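Local coordinates for structural polyprotein, VP3 (PDB 5CDD) that probably serves as a structural building block of the viral capsid, being the VP3 portion cut from the polyprotein of Israeli acute paralysis virus, at residues W228-H231 and E232-G236. Residues are numbered along the deposited sequence; the frame is centred on the assembly and turned at random.
Sequences WNFH and ESFSG
Glu-232 lays its aliphatic stem over the six-membered ring of Trp-228, one helical turn earlier. CG sits 3.6 Å from that ring's centroid, almost on the ring normal, a CH-pi contact. A bend at chi2 (-67°) brings the carboxylate back along the same face, its plane 4° from the ring's. There Glu-232 CD lies 3.6 Å from Trp-228 CZ2. A long stem ending in a flat acid suits this place: methylenes cover the indole, while OE1 faces Lys-215 in a weak, long ion pair. Lys-162 of another structural polyprotein chain also packs on Trp-228.

In the backbone, Glu-232 N donates to Trp-228 O (3.1 Å), an i to i+4 bond at the end of the helix. Ser-233 N follows with an i to i+3 bond to Phe-230 O. The small Ser-233 can fold its hydroxyl back, beside its own backbone N (chi1 -52°). OG thereby donates to Asn-229 O at 2.6 Å; Gly-218 N also bonds to this buried OG.

Phe-230 and Phe-234, both buried, meet obliquely, with Phe-230 CE1 3.5 Å from Phe-234 CE2, where two apolar rings fit a buried setting. The i to i+4 and then i to i+3 bonds mark the C-terminal end of the short helix 228-231. The chain leaves the helix at Glu-232 and runs through a short loop into strand 236-247 of the four-stranded antiparallel sheet in this picornavirus-like capsid domain.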
# COMPACT_ATOMS: atom_id res chain seq x y z
N TRP B 228 -22.33 -49.38 27.61
CA TRP B 228 -21.53 -49.34 26.39
C TRP B 228 -20.59 -48.15 26.28
O TRP B 228 -19.47 -48.28 25.79
CB TRP B 228 -22.41 -49.36 25.14
CG TRP B 228 -21.61 -49.61 23.90
CD1 TRP B 228 -20.97 -50.77 23.56
CD2 TRP B 228 -21.36 -48.68 22.82
NE1 TRP B 228 -20.35 -50.63 22.35
CE2 TRP B 228 -20.57 -49.36 21.88
CE3 TRP B 228 -21.74 -47.36 22.58
CZ2 TRP B 228 -20.14 -48.75 20.69
CZ3 TRP B 228 -21.31 -46.75 21.40
CH2 TRP B 228 -20.52 -47.45 20.47
N ASN B 229 -21.05 -46.98 26.70
CA ASN B 229 -20.22 -45.79 26.63
C ASN B 229 -19.06 -45.94 27.59
O ASN B 229 -17.99 -45.37 27.39
CB ASN B 229 -21.02 -44.54 27.00
CG ASN B 229 -22.05 -44.18 25.95
OD1 ASN B 229 -21.72 -44.01 24.77
ND2 ASN B 229 -23.30 -44.06 26.37
N PHE B 230 -19.28 -46.72 28.65
CA PHE B 230 -18.27 -46.97 29.65
C PHE B 230 -17.07 -47.65 29.01
O PHE B 230 -15.93 -47.22 29.19
CB PHE B 230 -18.83 -47.85 30.76
CG PHE B 230 -17.83 -48.21 31.81
CD1 PHE B 230 -17.43 -47.28 32.75
CD2 PHE B 230 -17.26 -49.48 31.84
CE1 PHE B 230 -16.46 -47.60 33.71
CE2 PHE B 230 -16.30 -49.81 32.78
CZ PHE B 230 -15.90 -48.87 33.72
N HIS B 231 -17.33 -48.71 28.26
CA HIS B 231 -16.28 -49.47 27.60
C HIS B 231 -15.61 -48.68 26.48
O HIS B 231 -14.45 -48.89 26.17
CB HIS B 231 -16.84 -50.78 27.04
CG HIS B 231 -17.29 -51.74 28.10
ND1 HIS B 231 -16.44 -52.26 29.05
CD2 HIS B 231 -18.52 -52.25 28.38
CE1 HIS B 231 -17.11 -53.06 29.86
NE2 HIS B 231 -18.37 -53.07 29.47
N GLU B 232 -16.37 -47.76 25.89
CA GLU B 232 -15.86 -46.93 24.80
C GLU B 232 -15.05 -45.74 25.31
O GLU B 232 -14.64 -44.88 24.53
CB GLU B 232 -17.03 -46.41 23.95
CG GLU B 232 -17.76 -47.49 23.18
CD GLU B 232 -16.91 -48.10 22.09
OE1 GLU B 232 -16.55 -47.37 21.14
OE2 GLU B 232 -16.59 -49.31 22.19
N SER B 233 -14.79 -45.70 26.62
CA SER B 233 -14.05 -44.60 27.21
C SER B 233 -12.72 -44.95 27.88
O SER B 233 -12.12 -44.09 28.50
CB SER B 233 -14.92 -43.89 28.25
OG SER B 233 -16.19 -43.54 27.73
N PHE B 234 -12.24 -46.19 27.75
CA PHE B 234 -11.01 -46.53 28.44
C PHE B 234 -9.82 -47.20 27.76
O PHE B 234 -8.68 -46.87 28.07
CB PHE B 234 -11.37 -47.29 29.72
CG PHE B 234 -12.11 -46.44 30.71
CD1 PHE B 234 -11.45 -45.42 31.39
CD2 PHE B 234 -13.47 -46.61 30.92
CE1 PHE B 234 -12.14 -44.58 32.26
CE2 PHE B 234 -14.17 -45.77 31.79
CZ PHE B 234 -13.51 -44.76 32.46
N SER B 235 -10.05 -48.14 26.84
CA SER B 235 -8.94 -48.79 26.14
C SER B 235 -8.23 -49.92 26.89
O SER B 235 -7.46 -50.67 26.29
CB SER B 235 -7.86 -47.77 25.73
OG SER B 235 -6.88 -47.63 26.75
N GLY B 236 -8.47 -50.02 28.19
CA GLY B 236 -7.82 -51.08 28.95
C GLY B 236 -7.92 -50.89 30.45
O GLY B 236 -8.76 -50.12 30.92